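Local coordinates for periplasmic solute binding protein (Candidatus liberibacter, PDB 4CL2) that probably captures manganese or zinc ions in the periplasm and delivers them for uptake into the cell, at residues T156-V161 with K269-L274; L187-I192 with R204-Q209. All coordinates share one frame; numbering follows the deposited sequence.

Contact 1: T156-V161 with K269-L274; sequences TRIEKV and KIVDTL
Asp272 OD1 receives a hydrogen bond from Arg157 NH1 at 3.1 Å, with an N-H...O angle of 167°, and the pair forms a salt bridge. The carboxylate oxygen lies in the guanidinium plane and is approached nearly along its C-O axis, although the two flat groups are twisted 46° from each other. Arg157 reaches this far because CG stands anti to the backbone N (chi1 -171°) and the chain stays extended as far as NE. On its way it crosses Val271 at about a right angle: Val271 CG2 lies 3.6 Å from Arg157 CG and also covers one face of the guanidinium, towards its rim. This aliphatic branch probably limits tilting of the guanidinium.

The contact joins the C-terminal end of the long helix 133-158, the backbone helix that links the two lobes in this family, to the closing turns of the C-terminal helix 259-274. Beside the charged pair the surfaces are apolar. In one of the two modelled conformers of Ile158, its CG1 lies 3.6 Å from Val271 CB, and Phe182 and Phe184 also touch the Ile158 side chain. Past the helix, a type I beta turn from Ile158 to Val161, with Val161 N bonded to Ile158 O, brings Val161 CG2 to 4.3 Å from Leu274 CB, while Phe275 lies against Val161.

Contact 2: L187-I192 with R204-Q209; sequences LYLWPI and RHAINQ
Leu187 makes the main apolar contact, its two methyl branches set against the side of the helix that carries His205, Ala206 and Gln209. CD1 comes to 3.4 Å from Gln209 CB, and CD2 lies 3.8 Å from the same carbon, so both methyls press on Gln209 CB from the same side; the two side chains cross at about a right angle. CD2 also approaches His205 CD2 at 4.0 Å, obliquely to the imidazole. One turn before Gln209, Ala206 CB points to the strand and meets Leu189 CD2 at 3.7 Å; the small side chain is consistent with the close backbones, the Leu187 and Ala206 CA atoms being 6.3 Å apart.

Within the helix, Gln209 CG, set beside the backbone N by chi1 (-70°), lies over one face of the His205 ring, toward its rim, 3.4 Å above the plane; the bend at chi2 then directs the amide. His205 ND1 and Gln209 NE2 hydrogen-bond the same glycerol, probably from the crystallisation liquor.

No hydrogen bond joins the two segments. Backbone bonds tie Leu187 instead to the neighbouring parallel strand 167-170. While Leu187 points into the helix, Tyr188 points away from the 204-209 segment, against Met202 and towards the metal ligand Glu172, its side chain about 6 Å from that of Glu172. Helix 200-212 is thus packed on the parallel strands 167-170 and 185-188, as in the alpha/beta lobes of this family, whose metal lies in the cleft between lobes.

The centres of the two contacts lie 21 Å apart and their nearest atoms about 11 Å, so they do not touch. Along the chain, both segments of contact 2 fall between those of contact 1: helix 133-158 ends, strands 167-170 and 185-188 and helix 200-212 follow, and helix 259-274 returns the chain to the end of the long helix. Strand 167-170 connects the two sites, since its Phe168 touches Leu274 of contact 1 and bonds through its backbone to Leu187 of contact 2. Contact 1 joins the end of the connecting helix to the C-terminal helix, away from the metal, whereas contact 2 packs a strand leading towards the manganese site.

Contact 1: T156-V161 with K269-L274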
ATOM      1  N   THR A 156      -8.713  11.810  12.570  1.00 19.99           N
ATOM      2  CA  THR A 156      -9.427  12.815  13.277  1.00 21.05           C
ATOM      3  C   THR A 156      -8.577  14.073  13.460  1.00 24.05           C
ATOM      4  O   THR A 156      -9.020  15.215  13.237  1.00 22.58           O
ATOM      5  CB  THR A 156      -9.994  12.236  14.619  1.00 19.82           C
ATOM      6  OG1 THR A 156     -10.832  11.102  14.326  1.00 23.47           O
ATOM      7  CG2 THR A 156     -10.636  13.241  15.376  1.00 26.28           C
ATOM      8  N   ARG A 157      -7.294  13.872  13.777  1.00 21.99           N
ATOM      9  CA  ARG A 157      -6.410  14.986  13.905  1.00 24.98           C
ATOM     10  C   ARG A 157      -6.097  15.666  12.541  1.00 19.74           C
ATOM     11  O   ARG A 157      -6.156  16.926  12.465  1.00 23.93           O
ATOM     12  CB  ARG A 157      -5.100  14.544  14.599  1.00 29.02           C
ATOM     13  CG  ARG A 157      -4.218  15.703  14.964  1.00 42.68           C
ATOM     14  CD  ARG A 157      -3.226  15.372  16.092  1.00 61.65           C
ATOM     15  NE  ARG A 157      -2.065  16.274  15.975  1.00 66.71           N
ATOM     16  CZ  ARG A 157      -0.812  15.901  15.700  1.00 61.09           C
ATOM     17  NH1 ARG A 157      -0.487  14.611  15.573  1.00 73.44           N
ATOM     18  NH2 ARG A 157       0.132  16.829  15.561  1.00 58.57           N
ATOM     19  N   ILE A 158      -5.884  14.871  11.472  1.00 20.70           N
ATOM     20  CA  ILE A 158      -5.568  15.350  10.110  0.50 19.02           C
ATOM     21  C   ILE A 158      -6.718  16.245   9.630  1.00 20.65           C
ATOM     22  O   ILE A 158      -6.527  17.276   8.961  1.00 22.38           O
ATOM     23  CB  ILE A 158      -5.308  14.132   9.139  0.50 17.66           C
ATOM     24  CG1 ILE A 158      -3.953  13.441   9.466  0.50 17.85           C
ATOM     25  CG2 ILE A 158      -5.360  14.520   7.665  0.50 17.58           C
ATOM     26  CD1 ILE A 158      -3.701  12.072   8.861  0.50 16.62           C
ATOM     27  N   GLU A 159      -7.950  15.830   9.977  1.00 18.65           N
ATOM     28  CA  GLU A 159      -9.107  16.516   9.467  1.00 20.36           C
ATOM     29  C   GLU A 159      -9.262  17.942  10.018  1.00 24.10           C
ATOM     30  O   GLU A 159     -10.050  18.699   9.484  1.00 24.36           O
ATOM     31  CB  GLU A 159     -10.382  15.724   9.713  1.00 19.80           C
ATOM     32  CG  GLU A 159     -10.478  14.451   8.929  1.00 17.32           C
ATOM     33  CD  GLU A 159     -10.513  14.599   7.381  1.00 17.41           C
ATOM     34  OE1 GLU A 159     -10.794  15.705   6.902  1.00 19.05           O
ATOM     35  OE2 GLU A 159     -10.314  13.587   6.680  1.00 18.01           O
ATOM     36  N   LYS A 160      -8.518  18.318  11.064  1.00 23.23           N
ATOM     37  CA  LYS A 160      -8.524  19.678  11.552  1.00 28.31           C
ATOM     38  C   LYS A 160      -7.669  20.653  10.743  1.00 28.72           C
ATOM     39  O   LYS A 160      -7.675  21.854  11.027  1.00 28.77           O
ATOM     40  CB  LYS A 160      -8.047  19.717  13.013  1.00 30.75           C
ATOM     41  CG  LYS A 160      -8.892  18.873  13.916  1.00 32.45           C
ATOM     42  CD  LYS A 160      -8.386  18.973  15.349  1.00 40.21           C
ATOM     43  CE  LYS A 160      -9.079  17.949  16.235  1.00 49.97           C
ATOM     44  NZ  LYS A 160     -10.568  18.001  16.134  1.00 49.96           N
ATOM     45  N   VAL A 161      -6.912  20.154   9.778  1.00 27.70           N
ATOM     46  CA  VAL A 161      -6.015  20.991   8.968  1.00 33.15           C
ATOM     47  C   VAL A 161      -6.836  21.998   8.126  1.00 42.74           C
ATOM     48  O   VAL A 161      -7.814  21.609   7.450  1.00 43.62           O
ATOM     49  CB  VAL A 161      -5.113  20.145   8.036  1.00 34.35           C
ATOM     50  CG1 VAL A 161      -4.356  21.025   7.043  1.00 43.56           C
ATOM     51  CG2 VAL A 161      -4.107  19.334   8.862  1.00 35.69           C
ATOM     52  N   LYS A 269       3.597  10.595  10.694  1.00 15.96           N
ATOM     53  CA  LYS A 269       4.553  11.486  10.174  1.00 18.18           C
ATOM     54  C   LYS A 269       3.897  12.632   9.348  1.00 17.07           C
ATOM     55  O   LYS A 269       4.224  13.777   9.443  1.00 16.43           O
ATOM     56  CB  LYS A 269       5.604  10.719   9.360  1.00 18.86           C
ATOM     57  CG  LYS A 269       6.723  11.615   8.932  1.00 22.67           C
ATOM     58  CD  LYS A 269       7.977  10.806   8.628  1.00 20.96           C
ATOM     59  CE  LYS A 269       9.073  11.743   8.243  1.00 20.60           C
ATOM     60  NZ  LYS A 269       9.654  12.462   9.434  1.00 21.01           N
ATOM     61  N   ILE A 270       2.873  12.246   8.571  1.00 17.44           N
ATOM     62  CA  ILE A 270       2.131  13.269   7.830  1.00 16.49           C
ATOM     63  C   ILE A 270       1.449  14.282   8.755  1.00 14.59           C
ATOM     64  O   ILE A 270       1.638  15.472   8.597  1.00 18.42           O
ATOM     65  CB  ILE A 270       1.121  12.592   6.914  1.00 16.23           C
ATOM     66  CG1 ILE A 270       1.870  11.803   5.843  1.00 17.64           C
ATOM     67  CG2 ILE A 270       0.184  13.670   6.328  1.00 19.74           C
ATOM     68  CD1 ILE A 270       0.938  10.891   5.088  1.00 17.72           C
ATOM     69  N   VAL A 271       0.748  13.789   9.775  1.00 17.11           N
ATOM     70  CA  VAL A 271      -0.008  14.703  10.629  1.00 19.08           C
ATOM     71  C   VAL A 271       0.955  15.557  11.431  1.00 21.43           C
ATOM     72  O   VAL A 271       0.733  16.748  11.647  1.00 20.43           O
ATOM     73  CB  VAL A 271      -1.065  13.977  11.507  1.00 23.85           C
ATOM     74  CG1 VAL A 271      -0.487  13.101  12.540  1.00 30.47           C
ATOM     75  CG2 VAL A 271      -1.931  14.963  12.249  1.00 25.87           C
ATOM     76  N   ASP A 272       2.104  14.976  11.797  1.00 21.83           N
ATOM     77  CA  ASP A 272       3.106  15.746  12.592  1.00 23.59           C
ATOM     78  C   ASP A 272       3.763  16.824  11.804  1.00 27.08           C
ATOM     79  O   ASP A 272       4.348  17.758  12.339  1.00 28.10           O
ATOM     80  CB  ASP A 272       4.177  14.819  13.169  1.00 23.98           C
ATOM     81  CG  ASP A 272       3.705  14.050  14.328  1.00 24.35           C
ATOM     82  OD1 ASP A 272       2.528  14.259  14.801  1.00 30.33           O
ATOM     83  OD2 ASP A 272       4.366  13.051  14.691  1.00 24.03           O
ATOM     84  N   THR A 273       3.705  16.688  10.491  0.50 26.79           N
ATOM     85  CA  THR A 273       4.294  17.610   9.556  0.50 28.85           C
ATOM     86  C   THR A 273       3.352  18.754   9.377  0.50 29.06           C
ATOM     87  O   THR A 273       3.714  19.915   9.525  0.50 32.85           O
ATOM     88  CB  THR A 273       4.448  16.930   8.175  0.50 31.55           C
ATOM     89  OG1 THR A 273       5.784  17.029   7.707  0.50 30.71           O
ATOM     90  CG2 THR A 273       3.491  17.553   7.137  0.50 24.67           C
ATOM     91  N   LEU A 274       2.106  18.402   9.125  1.00 33.97           N
ATOM     92  CA  LEU A 274       1.084  19.312   8.610  1.00 39.11           C
ATOM     93  C   LEU A 274       0.486  20.138   9.695  1.00 43.98           C
ATOM     94  O   LEU A 274      -0.105  21.188   9.424  1.00 43.29           O
ATOM     95  CB  LEU A 274      -0.025  18.521   7.857  1.00 44.15           C
ATOM     96  CG  LEU A 274      -0.028  18.498   6.311  1.00 55.09           C
ATOM     97  CD1 LEU A 274       1.299  18.240   5.592  1.00 67.12           C
ATOM     98  CD2 LEU A 274      -1.058  17.493   5.815  1.00 48.86           C
TER

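Contact 2: L187-I192 with R204-Q209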
ATOM      1  N   LEU A 187      -0.250  15.817  -4.836  1.00 22.33           N
ATOM      2  CA  LEU A 187       0.698  16.262  -5.853  1.00 21.55           C
ATOM      3  C   LEU A 187       1.879  15.338  -5.689  1.00 19.82           C
ATOM      4  O   LEU A 187       2.151  14.888  -4.578  1.00 19.32           O
ATOM      5  CB  LEU A 187       1.177  17.671  -5.609  1.00 27.72           C
ATOM      6  CG  LEU A 187       0.582  18.892  -6.288  1.00 44.03           C
ATOM      7  CD1 LEU A 187       1.464  20.069  -5.859  1.00 42.11           C
ATOM      8  CD2 LEU A 187       0.603  18.742  -7.807  1.00 39.96           C
ATOM      9  N   TYR A 188       2.523  15.003  -6.804  1.00 20.21           N
ATOM     10  CA  TYR A 188       3.639  14.071  -6.758  1.00 19.36           C
ATOM     11  C   TYR A 188       4.512  14.259  -7.972  1.00 22.42           C
ATOM     12  O   TYR A 188       4.133  14.952  -8.931  1.00 21.01           O
ATOM     13  CB  TYR A 188       3.214  12.615  -6.572  1.00 20.22           C
ATOM     14  CG  TYR A 188       2.130  12.174  -7.504  1.00 20.26           C
ATOM     15  CD1 TYR A 188       2.426  11.759  -8.791  1.00 23.88           C
ATOM     16  CD2 TYR A 188       0.781  12.246  -7.115  1.00 22.76           C
ATOM     17  CE1 TYR A 188       1.405  11.365  -9.662  1.00 27.49           C
ATOM     18  CE2 TYR A 188      -0.233  11.880  -7.985  1.00 26.34           C
ATOM     19  CZ  TYR A 188       0.074  11.407  -9.211  1.00 25.82           C
ATOM     20  OH  TYR A 188      -0.969  11.046 -10.034  1.00 28.07           O
ATOM     21  N   LEU A 189       5.683  13.620  -7.934  1.00 21.71           N
ATOM     22  CA  LEU A 189       6.711  13.796  -8.993  1.00 23.62           C
ATOM     23  C   LEU A 189       6.680  12.698 -10.093  1.00 26.18           C
ATOM     24  O   LEU A 189       7.074  12.967 -11.239  1.00 25.07           O
ATOM     25  CB  LEU A 189       8.097  13.863  -8.325  1.00 23.84           C
ATOM     26  CG  LEU A 189       8.241  14.850  -7.180  1.00 23.78           C
ATOM     27  CD1 LEU A 189       9.690  14.932  -6.667  1.00 26.57           C
ATOM     28  CD2 LEU A 189       7.814  16.225  -7.606  1.00 26.17           C
ATOM     29  N   TRP A 190       6.255  11.497  -9.735  1.00 25.05           N
ATOM     30  CA  TRP A 190       6.025  10.379 -10.676  1.00 26.70           C
ATOM     31  C   TRP A 190       4.983   9.451 -10.120  1.00 26.83           C
ATOM     32  O   TRP A 190       4.910   9.216  -8.929  1.00 22.46           O
ATOM     33  CB  TRP A 190       7.372   9.661 -11.044  1.00 27.41           C
ATOM     34  CG  TRP A 190       8.135   9.163  -9.817  1.00 26.62           C
ATOM     35  CD1 TRP A 190       7.890   8.032  -9.129  1.00 25.71           C
ATOM     36  CD2 TRP A 190       9.190   9.840  -9.103  1.00 25.14           C
ATOM     37  NE1 TRP A 190       8.773   7.926  -8.072  1.00 25.20           N
ATOM     38  CE2 TRP A 190       9.561   9.024  -8.026  1.00 24.62           C
ATOM     39  CE3 TRP A 190       9.849  11.024  -9.279  1.00 25.59           C
ATOM     40  CZ2 TRP A 190      10.553   9.389  -7.126  1.00 24.25           C
ATOM     41  CZ3 TRP A 190      10.885  11.371  -8.399  1.00 26.41           C
ATOM     42  CH2 TRP A 190      11.222  10.534  -7.344  1.00 25.05           C
ATOM     43  N   PRO A 191       4.134   8.846 -10.981  1.00 29.07           N
ATOM     44  CA  PRO A 191       2.991   8.021 -10.473  1.00 30.01           C
ATOM     45  C   PRO A 191       3.401   6.737  -9.720  1.00 26.29           C
ATOM     46  O   PRO A 191       2.866   6.415  -8.640  1.00 30.90           O
ATOM     47  CB  PRO A 191       2.248   7.619 -11.781  1.00 34.69           C
ATOM     48  CG  PRO A 191       2.755   8.554 -12.828  1.00 32.75           C
ATOM     49  CD  PRO A 191       4.136   8.991 -12.458  1.00 33.53           C
ATOM     50  N   ILE A 192       4.366   6.032 -10.306  1.00 30.12           N
ATOM     51  CA  ILE A 192       4.912   4.749  -9.853  1.00 30.24           C
ATOM     52  C   ILE A 192       6.460   4.723  -9.983  1.00 34.38           C
ATOM     53  O   ILE A 192       7.038   5.265 -10.907  1.00 37.72           O
ATOM     54  CB  ILE A 192       4.277   3.565 -10.645  1.00 39.01           C
ATOM     55  CG1 ILE A 192       2.745   3.706 -10.657  1.00 38.38           C
ATOM     56  CG2 ILE A 192       4.640   2.220 -10.011  1.00 45.44           C
ATOM     57  CD1 ILE A 192       2.006   2.652 -11.475  1.00 43.27           C
ATOM     58  N   ARG A 204       8.296  19.881 -13.000  1.00 33.79           N
ATOM     59  CA  ARG A 204       7.963  21.292 -13.225  1.00 35.66           C
ATOM     60  C   ARG A 204       6.537  21.644 -12.705  1.00 34.83           C
ATOM     61  O   ARG A 204       6.300  22.678 -12.077  1.00 33.09           O
ATOM     62  CB  ARG A 204       8.108  21.650 -14.707  1.00 37.23           C
ATOM     63  CG  ARG A 204       9.538  21.472 -15.271  1.00 42.99           C
ATOM     64  CD  ARG A 204       9.735  22.158 -16.618  1.00 48.72           C
ATOM     65  NE  ARG A 204       8.829  21.672 -17.676  1.00 55.30           N
ATOM     66  CZ  ARG A 204       9.078  20.668 -18.521  1.00 57.56           C
ATOM     67  NH1 ARG A 204      10.230  20.018 -18.509  1.00 57.43           N
ATOM     68  NH2 ARG A 204       8.158  20.325 -19.409  1.00 68.68           N
ATOM     69  N   HIS A 205       5.594  20.769 -12.983  1.00 36.14           N
ATOM     70  CA  HIS A 205       4.198  20.972 -12.527  1.00 35.58           C
ATOM     71  C   HIS A 205       4.066  21.023 -11.016  1.00 32.53           C
ATOM     72  O   HIS A 205       3.392  21.908 -10.455  1.00 30.43           O
ATOM     73  CB  HIS A 205       3.318  19.872 -13.105  1.00 39.45           C
ATOM     74  CG  HIS A 205       1.895  19.925 -12.636  1.00 42.38           C
ATOM     75  ND1 HIS A 205       0.992  20.854 -13.108  1.00 48.30           N
ATOM     76  CD2 HIS A 205       1.199  19.127 -11.784  1.00 44.08           C
ATOM     77  CE1 HIS A 205      -0.183  20.661 -12.530  1.00 47.10           C
ATOM     78  NE2 HIS A 205      -0.082  19.630 -11.715  1.00 39.92           N
ATOM     79  N   ALA A 206       4.733  20.091 -10.333  1.00 30.15           N
ATOM     80  CA  ALA A 206       4.670  20.095  -8.888  1.00 28.22           C
ATOM     81  C   ALA A 206       5.267  21.330  -8.309  1.00 28.58           C
ATOM     82  O   ALA A 206       4.752  21.892  -7.329  1.00 28.37           O
ATOM     83  CB  ALA A 206       5.361  18.866  -8.308  1.00 29.20           C
ATOM     84  N   ILE A 207       6.370  21.799  -8.916  1.00 28.96           N
ATOM     85  CA  ILE A 207       6.993  22.998  -8.410  1.00 31.08           C
ATOM     86  C   ILE A 207       6.024  24.157  -8.560  1.00 31.79           C
ATOM     87  O   ILE A 207       5.833  24.958  -7.631  1.00 34.36           O
ATOM     88  CB  ILE A 207       8.356  23.253  -9.146  1.00 32.40           C
ATOM     89  CG1 ILE A 207       9.360  22.192  -8.658  1.00 33.26           C
ATOM     90  CG2 ILE A 207       8.859  24.648  -8.925  1.00 34.99           C
ATOM     91  CD1 ILE A 207      10.605  22.107  -9.498  1.00 38.40           C
ATOM     92  N   ASN A 208       5.404  24.229  -9.740  1.00 33.35           N
ATOM     93  CA  ASN A 208       4.485  25.312 -10.012  1.00 36.85           C
ATOM     94  C   ASN A 208       3.283  25.265  -9.078  1.00 34.55           C
ATOM     95  O   ASN A 208       2.883  26.301  -8.507  1.00 36.78           O
ATOM     96  CB  ASN A 208       4.100  25.286 -11.495  1.00 40.10           C
ATOM     97  CG  ASN A 208       5.200  25.860 -12.370  1.00 41.68           C
ATOM     98  OD1 ASN A 208       5.921  26.721 -11.932  1.00 43.78           O
ATOM     99  ND2 ASN A 208       5.354  25.357 -13.567  1.00 41.19           N
ATOM    100  N   GLN A 209       2.775  24.064  -8.868  1.00 36.98           N
ATOM    101  CA  GLN A 209       1.602  23.897  -7.968  1.00 37.26           C
ATOM    102  C   GLN A 209       1.893  24.227  -6.513  1.00 36.61           C
ATOM    103  O   GLN A 209       1.097  24.879  -5.843  1.00 36.27           O
ATOM    104  CB  GLN A 209       1.017  22.536  -8.120  1.00 37.63           C
ATOM    105  CG  GLN A 209       0.322  22.294  -9.443  1.00 38.38           C
ATOM    106  CD  GLN A 209      -0.975  23.085  -9.529  1.00 50.14           C
ATOM    107  OE1 GLN A 209      -1.732  23.150  -8.559  1.00 54.25           O
ATOM    108  NE2 GLN A 209      -1.228  23.695 -10.670  1.00 49.80           N
TER